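NAD-dependent dehydrogenase (Rhizobium meliloti, PDB 4Z0P) probably reduces glyoxylate and hydroxypyruvate to the corresponding hydroxyacids, using NADPH as the hydride donor. Local coordinates at residues 7-12 / 43-48; 31-34 / 39-42; 301-304 / 308-311. All coordinates share one frame; numbering follows the deposited sequence.

Contact 1: 7-12 / 43-48; sequences PVIVDL and RDLSGI
The turn that sets L45 and I48 against I9 is braced by one oxygen, D44 OD2. It accepts from S46 N at 2.9 Å, with an N-H...O angle of 156°, and the amide comes in from above the carboxylate plane. This is an Asx turn. It leads into a type II beta turn from L45 to I48, with G47 at positive phi. The loop lies against strand 8-12, an inner strand of a parallel sheet consistent with the flavodoxin-like substrate domain of D-2-hydroxyacid dehydrogenases. G47 N also binds D66, which ties the loop to the chain beyond strand 50-54.

No hydrogen bond crosses the contact, so apolar carbons make the join. I9 CD1 touches both loop side chains. It meets L45 CD1 at 4.0 Å and I48 CG2 at 3.7 Å, and the side chains of I9 and I48 cross at about a right angle. One residue before the strand, P7 CG rests on I48 CG1 at 4.1 Å. I33 of the neighbouring strand also packs on P7 and I48. With chi1 at -64°, I48 holds CG2 anti to its backbone N, and this methyl lies 3.4 Å from P7 O.

Contact 2: 31-34 / 39-42; sequences EVID and AHQE
H40 meets strand 32-34 through its imidazole, and the contacts sort by the part of the ring they use. The apolar contact is a CH-pi interaction. I33 CG2 sits over one face, 3.9 Å from the ring centroid and 15° off the ring normal. Its nearest ring atom is H40 CG. With chi1 at -57°, I33 places CG2 anti to its backbone N, and this methyl covers the ring.

The polar contacts lie at the edge. D34 O is in the ring plane, 3.1 Å from H40 CD2, so a carbonyl oxygen faces a ring C-H. A water joins the next atom along. It is 2.8 Å from H40 NE2, donates to V32 O at 3.0 Å, and accepts from D34 N at 2.9 Å. It therefore links the histidine to two backbone groups of the strand. The carboxylate of D34 turns elsewhere, to A36 N.

E31 OE2 is 5.7 Å from H40 ND1, but it is already paired with R43, so any effect on the ring's charge is probably small.

I33 bonds by its backbone to V8 and V10, while the water occupies the other edge. This fits an outermost strand of a parallel sheet in an open alpha/beta fold, with the flavodoxin-like substrate domain as the likely case.

Contact 3: 301-304 / 308-311; sequences IARF and LPLE
The R303 guanidinium is sandwiched between E311 and L308. E311 OE2 lies over the centre of one face, 3.5 Å above the plane. The carboxylate and guanidinium planes are stacked, only 4° apart. L308 CB covers the opposite face, offset toward the rim. P309 O sits at the edge, in the guanidinium plane.

That edge oxygen takes two bonds from R303 in a side-on grip. NE donates to P309 O at 2.9 Å, and NH2 donates to the same atom at 2.8 Å. The NH2 donor lies in the carbonyl plane of P309, while NE is tilted 22° from it. R303 reaches this position by a bend at chi3 (65°), which folds the chain back over the segment that follows the helix. With E311 the link is one of charge alone. NH1 to OE2 is a long salt bridge of 3.7 Å, and no N-H points at the oxygen. E311 OE1 is bonded to Q300, one helical turn before F304, and this helps to place the carboxylate.

The backbone adds its own bond. L308 N donates to R303 O at 2.9 Å. This six-to-one bond, from residue i+5 back to i, turns the chain back at the C-terminal end of helix 290-305. A Schellman motif has such a bond, but this one alone does not establish it. An alanine here has no guanidinium, so P309 O would probably lose both donors and the E311 carboxylate its facing charge.

On the inner side the contact is apolar. F304 CD1 approaches L310 CD1 obliquely at 3.9 Å, and F304 CB is 4.0 Å from L310 CD2. Both residues also pack on V69 of strand 69-72. F304 reaches Y50 as well, in the next strand of the sheet.

Contacts 1 and 2 lie close together, with centres about 7 Å apart. Contact 2 is nested along the chain inside the loop closed by contact 1. They share one parallel sheet, in which strands 8-12 and 32-34 are neighbours. A salt bridge from R43 NH1 to E31 OE2 (2.9 Å) also joins them. Contact 3 comes last in sequence, its centre about 19 Å from contact 1 and 25 Å from contact 2. Helix 290-305 brings the chain back over this sheet, where I301 packs on V8. The last helix thus appears to complete the domain that the N-terminal strands begin, although the strands of the seven-stranded sheet come between them in the sequence.

Contact 1: 7-12 / 43-48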
# COMPACT_ATOMS: atom_id res chain seq x y z
N PRO A 7 -31.19 19.10 22.48
CA PRO A 7 -30.03 18.22 22.68
C PRO A 7 -29.71 17.36 21.46
O PRO A 7 -30.51 17.28 20.50
CB PRO A 7 -30.46 17.32 23.85
CG PRO A 7 -31.55 18.06 24.55
CD PRO A 7 -32.26 18.83 23.47
N VAL A 8 -28.56 16.71 21.52
CA VAL A 8 -28.16 15.75 20.50
C VAL A 8 -27.89 14.46 21.24
O VAL A 8 -27.11 14.44 22.19
CB VAL A 8 -26.87 16.15 19.74
CG1 VAL A 8 -26.51 15.11 18.69
CG2 VAL A 8 -27.05 17.50 19.06
N ILE A 9 -28.58 13.41 20.82
CA ILE A 9 -28.35 12.06 21.35
C ILE A 9 -27.18 11.44 20.57
O ILE A 9 -27.17 11.48 19.34
CB ILE A 9 -29.59 11.19 21.13
CG1 ILE A 9 -30.74 11.70 22.01
CG2 ILE A 9 -29.29 9.72 21.42
CD1 ILE A 9 -32.11 11.27 21.52
N VAL A 10 -26.26 10.84 21.31
CA VAL A 10 -25.10 10.13 20.75
C VAL A 10 -25.21 8.67 21.24
O VAL A 10 -25.14 8.39 22.44
CB VAL A 10 -23.77 10.77 21.18
CG1 VAL A 10 -22.59 9.95 20.67
CG2 VAL A 10 -23.68 12.20 20.64
N ASP A 11 -25.42 7.75 20.30
CA ASP A 11 -25.51 6.31 20.60
C ASP A 11 -24.67 5.55 19.59
O ASP A 11 -25.19 4.96 18.64
CB ASP A 11 -26.96 5.83 20.57
CG ASP A 11 -27.12 4.43 21.06
OD1 ASP A 11 -26.21 3.85 21.64
OD2 ASP A 11 -28.21 3.88 20.86
N LEU A 12 -23.36 5.57 19.83
CA LEU A 12 -22.37 5.07 18.89
C LEU A 12 -21.57 3.94 19.46
O LEU A 12 -20.80 4.16 20.39
CB LEU A 12 -21.38 6.19 18.55
CG LEU A 12 -21.94 7.40 17.80
CD1 LEU A 12 -20.89 8.50 17.70
CD2 LEU A 12 -22.42 6.99 16.43
N ARG A 43 -33.12 8.22 31.06
CA ARG A 43 -33.50 9.58 30.62
C ARG A 43 -34.59 9.43 29.56
O ARG A 43 -34.43 8.69 28.60
CB ARG A 43 -32.25 10.26 30.06
CG ARG A 43 -32.40 11.63 29.39
CD ARG A 43 -32.76 12.73 30.34
NE ARG A 43 -32.82 14.02 29.65
CZ ARG A 43 -31.79 14.82 29.39
NH1 ARG A 43 -30.55 14.49 29.76
NH2 ARG A 43 -32.00 15.99 28.78
N ASP A 44 -35.71 10.12 29.75
CA ASP A 44 -36.69 10.18 28.68
C ASP A 44 -36.14 11.02 27.53
O ASP A 44 -35.58 12.10 27.77
CB ASP A 44 -37.99 10.78 29.16
CG ASP A 44 -39.05 10.66 28.11
OD1 ASP A 44 -39.70 9.60 28.05
OD2 ASP A 44 -39.17 11.60 27.33
N LEU A 45 -36.29 10.55 26.30
CA LEU A 45 -35.70 11.22 25.16
C LEU A 45 -36.72 11.86 24.22
O LEU A 45 -36.37 12.19 23.07
CB LEU A 45 -34.76 10.27 24.41
CG LEU A 45 -33.63 9.66 25.26
CD1 LEU A 45 -32.85 8.61 24.47
CD2 LEU A 45 -32.71 10.75 25.77
N SER A 46 -37.94 12.05 24.70
CA SER A 46 -38.92 12.80 23.92
C SER A 46 -38.52 14.26 23.76
O SER A 46 -37.79 14.81 24.57
CB SER A 46 -40.30 12.74 24.58
OG SER A 46 -40.72 11.41 24.77
N GLY A 47 -39.00 14.87 22.70
CA GLY A 47 -38.74 16.27 22.43
C GLY A 47 -37.36 16.61 21.92
O GLY A 47 -37.06 17.77 21.72
N ILE A 48 -36.54 15.59 21.65
CA ILE A 48 -35.18 15.77 21.16
C ILE A 48 -35.17 15.55 19.65
O ILE A 48 -35.73 14.57 19.15
CB ILE A 48 -34.21 14.80 21.86
CG1 ILE A 48 -34.16 15.12 23.36
CG2 ILE A 48 -32.82 14.87 21.22
CD1 ILE A 48 -33.36 14.13 24.17

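Contact 2: 31-34 / 39-42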
# COMPACT_ATOMS: atom_id res chain seq x y z
N GLU A 31 -27.05 20.41 24.85
CA GLU A 31 -26.78 19.28 25.72
C GLU A 31 -26.49 18.08 24.82
O GLU A 31 -27.19 17.87 23.83
CB GLU A 31 -27.98 18.99 26.62
CG GLU A 31 -27.68 17.88 27.63
CD GLU A 31 -28.87 17.48 28.49
OE1 GLU A 31 -30.00 17.99 28.29
OE2 GLU A 31 -28.66 16.60 29.35
N VAL A 32 -25.44 17.32 25.15
CA VAL A 32 -25.07 16.11 24.42
C VAL A 32 -25.37 14.96 25.38
O VAL A 32 -24.92 14.99 26.51
CB VAL A 32 -23.59 16.11 24.00
CG1 VAL A 32 -23.26 14.83 23.26
CG2 VAL A 32 -23.32 17.32 23.12
N ILE A 33 -26.15 13.99 24.93
CA ILE A 33 -26.61 12.89 25.76
C ILE A 33 -25.98 11.62 25.17
O ILE A 33 -26.48 11.07 24.19
CB ILE A 33 -28.15 12.81 25.77
CG1 ILE A 33 -28.76 14.12 26.25
CG2 ILE A 33 -28.61 11.67 26.64
CD1 ILE A 33 -30.25 14.21 26.09
N ASP A 34 -24.87 11.19 25.77
CA ASP A 34 -24.14 10.02 25.32
C ASP A 34 -24.73 8.79 26.00
O ASP A 34 -24.56 8.59 27.21
CB ASP A 34 -22.66 10.15 25.66
CG ASP A 34 -21.83 8.97 25.21
OD1 ASP A 34 -22.35 8.01 24.59
OD2 ASP A 34 -20.60 8.99 25.49
N ALA A 39 -25.34 6.87 33.38
CA ALA A 39 -26.18 7.90 33.98
C ALA A 39 -27.41 8.24 33.16
O ALA A 39 -28.38 8.75 33.71
CB ALA A 39 -25.36 9.16 34.24
N HIS A 40 -27.36 7.97 31.85
CA HIS A 40 -28.46 8.29 30.92
C HIS A 40 -29.38 7.15 30.57
O HIS A 40 -30.23 7.32 29.69
CB HIS A 40 -27.89 8.85 29.61
CG HIS A 40 -27.12 10.11 29.78
ND1 HIS A 40 -27.59 11.16 30.55
CD2 HIS A 40 -25.92 10.49 29.30
CE1 HIS A 40 -26.70 12.14 30.53
NE2 HIS A 40 -25.70 11.77 29.75
N GLN A 41 -29.29 6.02 31.27
CA GLN A 41 -30.04 4.82 30.87
C GLN A 41 -31.54 4.90 31.06
O GLN A 41 -32.25 4.02 30.59
CB GLN A 41 -29.59 3.58 31.67
CG GLN A 41 -28.18 3.22 31.41
CD GLN A 41 -27.85 1.92 32.08
OE1 GLN A 41 -27.72 1.81 33.34
NE2 GLN A 41 -27.76 0.92 31.28
N GLU A 42 -32.01 5.87 31.84
CA GLU A 42 -33.44 6.04 32.09
C GLU A 42 -33.99 7.38 31.58
O GLU A 42 -35.18 7.63 31.70
CB GLU A 42 -33.73 5.91 33.56
CG GLU A 42 -33.54 4.46 34.02
CD GLU A 42 -33.92 4.21 35.44
OE1 GLU A 42 -34.58 5.07 36.07
OE2 GLU A 42 -33.53 3.15 35.98
O HOH W 1 -23.67 12.66 28.00

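Contact 3: 301-304 / 308-311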
# COMPACT_ATOMS: atom_id res chain seq x y z
N ILE A 301 -26.97 19.94 10.89
CA ILE A 301 -27.94 20.58 11.78
C ILE A 301 -28.07 22.07 11.42
O ILE A 301 -29.19 22.59 11.32
CB ILE A 301 -27.56 20.43 13.28
CG1 ILE A 301 -27.79 18.98 13.73
CG2 ILE A 301 -28.40 21.36 14.15
CD1 ILE A 301 -27.21 18.62 15.08
N ALA A 302 -26.95 22.76 11.20
CA ALA A 302 -27.01 24.20 10.90
C ALA A 302 -27.73 24.45 9.58
O ALA A 302 -28.53 25.39 9.46
CB ALA A 302 -25.61 24.80 10.88
N ARG A 303 -27.45 23.62 8.58
CA ARG A 303 -28.18 23.71 7.31
C ARG A 303 -29.69 23.50 7.52
O ARG A 303 -30.50 24.28 7.04
CB ARG A 303 -27.65 22.68 6.30
CG ARG A 303 -26.26 22.98 5.75
CD ARG A 303 -25.81 21.89 4.79
NE ARG A 303 -26.66 21.83 3.61
CZ ARG A 303 -26.54 22.61 2.53
NH1 ARG A 303 -25.58 23.53 2.45
NH2 ARG A 303 -27.39 22.47 1.52
N PHE A 304 -30.04 22.45 8.25
CA PHE A 304 -31.43 22.09 8.52
C PHE A 304 -32.19 23.24 9.15
O PHE A 304 -33.27 23.64 8.68
CB PHE A 304 -31.48 20.87 9.44
CG PHE A 304 -32.86 20.31 9.65
CD1 PHE A 304 -33.56 19.72 8.60
CD2 PHE A 304 -33.47 20.37 10.90
CE1 PHE A 304 -34.84 19.21 8.79
CE2 PHE A 304 -34.75 19.85 11.11
CZ PHE A 304 -35.43 19.27 10.05
N LEU A 308 -31.93 25.12 4.67
CA LEU A 308 -31.19 24.56 3.53
C LEU A 308 -31.35 23.04 3.48
O LEU A 308 -31.56 22.42 4.51
CB LEU A 308 -29.71 24.92 3.61
CG LEU A 308 -29.38 26.41 3.55
CD1 LEU A 308 -27.93 26.63 3.95
CD2 LEU A 308 -29.63 26.97 2.16
N PRO A 309 -31.29 22.45 2.27
CA PRO A 309 -31.44 21.00 2.15
C PRO A 309 -30.33 20.24 2.85
O PRO A 309 -29.17 20.62 2.75
CB PRO A 309 -31.39 20.73 0.64
CG PRO A 309 -31.03 22.01 -0.02
CD PRO A 309 -31.26 23.12 0.95
N LEU A 310 -30.69 19.17 3.56
CA LEU A 310 -29.69 18.25 4.09
C LEU A 310 -28.92 17.61 2.95
O LEU A 310 -29.47 17.38 1.87
CB LEU A 310 -30.36 17.16 4.94
CG LEU A 310 -30.96 17.64 6.26
CD1 LEU A 310 -31.96 16.61 6.77
CD2 LEU A 310 -29.87 17.86 7.29
N GLU A 311 -27.66 17.30 3.21
CA GLU A 311 -26.79 16.60 2.25
C GLU A 311 -26.62 15.16 2.69
O GLU A 311 -26.73 14.85 3.87
CB GLU A 311 -25.44 17.30 2.18
CG GLU A 311 -25.55 18.72 1.61
CD GLU A 311 -24.36 19.61 1.90
OE1 GLU A 311 -23.69 19.46 2.95
OE2 GLU A 311 -24.09 20.49 1.08